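Local coordinates for arginine kinase (PDB 4RF6), which catalyses the reversible transfer of a phosphoryl group from ATP to L-arginine, giving phosphoarginine and ADP, in a single chain carrying two tandem kinase units, at residues K14-P26 against K35-N48. Sequence-based numbering, arbitrary orientation.
Sequences KSKNAFPDPLNDP and KKYLTPKVFESLKN
Phe-19 and Phe-43 meet as an offset edge-to-face pair: the ring centroids lie 5.7 Å apart, the planes stand at 82°, and Phe-19 presents its edge to the face of Phe-43. That same face also takes a CH-pi contact, with Phe-19 CA over the face, 3.7 Å from the centroid of the Phe-43 ring; Lys-47 CB lies over the opposite face. With CG anti to the backbone N (chi1 -177°), the Phe-19 ring reaches the chain at 38-40 edge-first, with CE2 3.3 Å from Leu-38 O, while Pro-20 CD and Pro-40 CG flank its two faces.

Aliphatic contacts converge on one methyl: Leu-38 CD2 touches Pro-20 CG tip to tip at 3.5 Å and Leu-23 CD1 at 3.8 Å. The segments belong to the small, helical N-terminal domain of the first of the two tandem phosphagen kinase repeats, where the loop following helix 7-14 packs across helices 33-37 and 40-46. Helix 57-66 joins this packing through Ile-61 and Val-65, and Trp-58 meets the Phe-43 ring and hydrogen-bonds to Ala-18 O.

Polar bonds pin both ends. Asn-17, the first residue past the helix, with positive phi in a Schellman motif, donates from ND2 to Lys-47 O (3.0 Å, N-H...O 174°); the acceptor lies in the amide plane, whereas the donor sits above the carbonyl plane. One water lies within hydrogen-bonding distance of both Asn-17 OD1 and Lys-47 O. Further along, the extended Lys-35 chain brings NZ to Leu-23 O (3.1 Å), in the carbonyl plane.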
# COMPACT_ATOMS: atom_id res chain seq x y z
N LYS A 14 -40.01 15.63 -21.76
CA LYS A 14 -40.52 14.62 -20.84
C LYS A 14 -41.96 14.93 -20.40
O LYS A 14 -42.80 14.04 -20.36
CB LYS A 14 -39.61 14.47 -19.63
CG LYS A 14 -40.08 13.42 -18.63
CD LYS A 14 -39.04 13.16 -17.56
CE LYS A 14 -39.54 12.15 -16.52
NZ LYS A 14 -39.02 10.78 -16.75
N SER A 15 -42.23 16.19 -20.07
CA SER A 15 -43.56 16.59 -19.62
C SER A 15 -44.61 16.46 -20.73
O SER A 15 -45.81 16.40 -20.45
CB SER A 15 -43.54 18.02 -19.09
OG SER A 15 -43.14 18.93 -20.10
N LYS A 16 -44.15 16.42 -21.98
CA LYS A 16 -45.04 16.25 -23.12
C LYS A 16 -45.04 14.81 -23.61
O LYS A 16 -45.81 14.46 -24.51
CB LYS A 16 -44.62 17.18 -24.27
CG LYS A 16 -44.98 18.64 -24.03
CD LYS A 16 -44.53 19.51 -25.20
CE LYS A 16 -43.61 20.63 -24.73
NZ LYS A 16 -43.09 21.45 -25.86
N ASN A 17 -44.18 14.00 -23.01
CA ASN A 17 -43.98 12.61 -23.42
C ASN A 17 -43.70 12.53 -24.92
O ASN A 17 -44.24 11.68 -25.62
CB ASN A 17 -45.20 11.76 -23.05
CG ASN A 17 -44.87 10.29 -22.89
OD1 ASN A 17 -43.74 9.93 -22.55
ND2 ASN A 17 -45.86 9.43 -23.13
N ALA A 18 -42.85 13.44 -25.39
CA ALA A 18 -42.49 13.51 -26.80
C ALA A 18 -41.07 12.98 -27.00
O ALA A 18 -40.29 12.92 -26.05
CB ALA A 18 -42.61 14.94 -27.30
N PHE A 19 -40.75 12.60 -28.23
CA PHE A 19 -39.41 12.11 -28.55
C PHE A 19 -38.37 13.15 -28.16
O PHE A 19 -38.55 14.34 -28.43
CB PHE A 19 -39.31 11.79 -30.05
CG PHE A 19 -37.99 11.21 -30.45
CD1 PHE A 19 -36.97 12.03 -30.91
CD2 PHE A 19 -37.76 9.84 -30.37
CE1 PHE A 19 -35.75 11.51 -31.28
CE2 PHE A 19 -36.54 9.31 -30.74
CZ PHE A 19 -35.53 10.14 -31.20
N PRO A 20 -37.29 12.72 -27.50
CA PRO A 20 -36.28 13.70 -27.07
C PRO A 20 -35.43 14.19 -28.24
O PRO A 20 -34.41 13.58 -28.56
CB PRO A 20 -35.43 12.91 -26.07
CG PRO A 20 -35.55 11.49 -26.52
CD PRO A 20 -36.94 11.34 -27.11
N ASP A 21 -35.86 15.29 -28.86
CA ASP A 21 -35.09 15.96 -29.92
C ASP A 21 -33.58 16.18 -29.65
O ASP A 21 -32.78 16.05 -30.57
CB ASP A 21 -35.74 17.30 -30.30
CG ASP A 21 -36.95 17.15 -31.21
OD1 ASP A 21 -37.17 16.04 -31.75
OD2 ASP A 21 -37.68 18.15 -31.40
N PRO A 22 -33.19 16.52 -28.40
CA PRO A 22 -31.76 16.72 -28.14
C PRO A 22 -30.86 15.52 -28.45
O PRO A 22 -29.64 15.68 -28.49
CB PRO A 22 -31.72 17.03 -26.64
CG PRO A 22 -33.02 17.68 -26.37
CD PRO A 22 -34.01 16.99 -27.26
N LEU A 23 -31.44 14.35 -28.68
CA LEU A 23 -30.63 13.21 -29.12
C LEU A 23 -30.15 13.45 -30.55
O LEU A 23 -29.15 12.87 -30.99
CB LEU A 23 -31.41 11.90 -29.00
CG LEU A 23 -31.72 11.48 -27.56
CD1 LEU A 23 -32.28 10.07 -27.47
CD2 LEU A 23 -30.48 11.60 -26.69
N ASN A 24 -30.85 14.33 -31.26
CA ASN A 24 -30.44 14.79 -32.58
C ASN A 24 -29.65 16.09 -32.50
O ASN A 24 -29.42 16.76 -33.51
CB ASN A 24 -31.66 14.97 -33.48
CG ASN A 24 -32.40 13.67 -33.74
OD1 ASN A 24 -31.79 12.63 -33.96
ND2 ASN A 24 -33.73 13.73 -33.72
N ASP A 25 -29.23 16.47 -31.29
CA ASP A 25 -28.41 17.66 -31.13
C ASP A 25 -26.93 17.34 -31.35
O ASP A 25 -26.41 16.38 -30.79
CB ASP A 25 -28.63 18.31 -29.76
CG ASP A 25 -29.50 19.55 -29.83
OD1 ASP A 25 -30.73 19.41 -30.04
OD2 ASP A 25 -28.97 20.66 -29.66
N PRO A 26 -26.26 18.16 -32.16
CA PRO A 26 -24.85 18.00 -32.55
C PRO A 26 -23.95 17.78 -31.34
O PRO A 26 -22.93 17.10 -31.45
CB PRO A 26 -24.52 19.33 -33.23
CG PRO A 26 -25.84 19.83 -33.73
CD PRO A 26 -26.86 19.38 -32.74
N LYS A 35 -28.94 7.27 -27.93
CA LYS A 35 -29.10 7.95 -29.21
C LYS A 35 -29.16 6.93 -30.33
O LYS A 35 -29.98 7.03 -31.25
CB LYS A 35 -27.94 8.92 -29.46
CG LYS A 35 -27.69 9.19 -30.94
CD LYS A 35 -26.92 10.48 -31.17
CE LYS A 35 -27.05 10.95 -32.61
NZ LYS A 35 -26.66 12.38 -32.75
N LYS A 36 -28.29 5.93 -30.22
CA LYS A 36 -28.17 4.90 -31.24
C LYS A 36 -29.42 4.03 -31.36
O LYS A 36 -29.79 3.59 -32.46
CB LYS A 36 -26.93 4.04 -30.96
CG LYS A 36 -26.56 3.08 -32.08
CD LYS A 36 -25.28 2.31 -31.79
CE LYS A 36 -24.07 3.23 -31.73
NZ LYS A 36 -22.79 2.47 -31.61
N TYR A 37 -30.10 3.79 -30.25
CA TYR A 37 -31.20 2.82 -30.25
C TYR A 37 -32.59 3.34 -29.87
O TYR A 37 -33.58 2.63 -30.04
CB TYR A 37 -30.83 1.60 -29.41
CG TYR A 37 -29.61 0.91 -29.95
CD1 TYR A 37 -29.66 0.22 -31.15
CD2 TYR A 37 -28.40 0.95 -29.26
CE1 TYR A 37 -28.55 -0.41 -31.66
CE2 TYR A 37 -27.28 0.32 -29.75
CZ TYR A 37 -27.36 -0.36 -30.95
OH TYR A 37 -26.25 -0.99 -31.45
N LEU A 38 -32.67 4.56 -29.34
CA LEU A 38 -33.98 5.17 -29.17
C LEU A 38 -34.35 5.90 -30.46
O LEU A 38 -34.11 7.10 -30.61
CB LEU A 38 -34.03 6.14 -28.00
CG LEU A 38 -35.44 6.69 -27.74
CD1 LEU A 38 -36.29 5.68 -26.99
CD2 LEU A 38 -35.38 8.00 -27.00
N THR A 39 -34.93 5.14 -31.39
CA THR A 39 -35.41 5.68 -32.66
C THR A 39 -36.86 6.12 -32.45
O THR A 39 -37.51 5.67 -31.49
CB THR A 39 -35.30 4.62 -33.77
OG1 THR A 39 -36.13 3.50 -33.46
CG2 THR A 39 -33.85 4.15 -33.93
N PRO A 40 -37.37 7.01 -33.32
CA PRO A 40 -38.74 7.53 -33.18
C PRO A 40 -39.78 6.42 -33.07
O PRO A 40 -40.78 6.57 -32.37
CB PRO A 40 -38.95 8.31 -34.47
CG PRO A 40 -37.58 8.79 -34.84
CD PRO A 40 -36.64 7.69 -34.40
N LYS A 41 -39.55 5.31 -33.76
CA LYS A 41 -40.48 4.19 -33.74
C LYS A 41 -40.41 3.39 -32.43
O LYS A 41 -41.44 2.95 -31.91
CB LYS A 41 -40.25 3.28 -34.94
CG LYS A 41 -40.72 3.87 -36.26
CD LYS A 41 -42.19 4.26 -36.20
CE LYS A 41 -42.73 4.65 -37.57
NZ LYS A 41 -44.21 4.83 -37.57
N VAL A 42 -39.19 3.20 -31.92
CA VAL A 42 -39.00 2.61 -30.60
C VAL A 42 -39.72 3.48 -29.58
O VAL A 42 -40.43 2.97 -28.72
CB VAL A 42 -37.51 2.47 -30.23
CG1 VAL A 42 -37.36 2.05 -28.77
CG2 VAL A 42 -36.83 1.47 -31.13
N PHE A 43 -39.54 4.79 -29.69
CA PHE A 43 -40.20 5.73 -28.78
C PHE A 43 -41.73 5.63 -28.87
O PHE A 43 -42.41 5.52 -27.85
CB PHE A 43 -39.75 7.18 -29.03
CG PHE A 43 -40.23 8.14 -27.98
CD1 PHE A 43 -39.50 8.30 -26.80
CD2 PHE A 43 -41.40 8.87 -28.14
CE1 PHE A 43 -39.93 9.17 -25.82
CE2 PHE A 43 -41.84 9.74 -27.16
CZ PHE A 43 -41.11 9.89 -25.99
N GLU A 44 -42.26 5.69 -30.09
CA GLU A 44 -43.71 5.59 -30.31
C GLU A 44 -44.29 4.31 -29.72
O GLU A 44 -45.33 4.33 -29.07
CB GLU A 44 -44.04 5.67 -31.80
CG GLU A 44 -44.14 7.08 -32.36
CD GLU A 44 -44.65 7.12 -33.80
OE1 GLU A 44 -44.99 6.05 -34.35
OE2 GLU A 44 -44.69 8.22 -34.39
N SER A 45 -43.61 3.19 -29.95
CA SER A 45 -44.09 1.88 -29.52
C SER A 45 -44.14 1.73 -27.99
O SER A 45 -44.96 0.97 -27.47
CB SER A 45 -43.19 0.78 -30.11
OG SER A 45 -43.53 -0.49 -29.61
N LEU A 46 -43.27 2.45 -27.29
CA LEU A 46 -43.05 2.23 -25.86
C LEU A 46 -43.45 3.39 -24.95
O LEU A 46 -43.47 3.24 -23.73
CB LEU A 46 -41.58 1.86 -25.61
CG LEU A 46 -41.05 0.57 -26.23
CD1 LEU A 46 -39.58 0.39 -25.89
CD2 LEU A 46 -41.86 -0.62 -25.75
N LYS A 47 -43.76 4.55 -25.52
CA LYS A 47 -43.95 5.77 -24.72
C LYS A 47 -45.14 5.75 -23.75
O LYS A 47 -45.21 6.56 -22.82
CB LYS A 47 -44.03 7.01 -25.61
CG LYS A 47 -45.28 7.07 -26.47
CD LYS A 47 -45.21 8.24 -27.44
CE LYS A 47 -46.56 8.49 -28.09
NZ LYS A 47 -46.49 9.57 -29.11
N ASN A 48 -46.08 4.82 -23.96
CA ASN A 48 -47.28 4.76 -23.11
C ASN A 48 -47.29 3.60 -22.12
O ASN A 48 -48.21 3.48 -21.30
CB ASN A 48 -48.55 4.74 -23.97
CG ASN A 48 -48.74 6.03 -24.75
OD1 ASN A 48 -48.53 7.12 -24.22
ND2 ASN A 48 -49.14 5.91 -26.01
O HOH W 1 -42.56 7.41 -21.66
O HOH W 2 -48.53 10.06 -25.06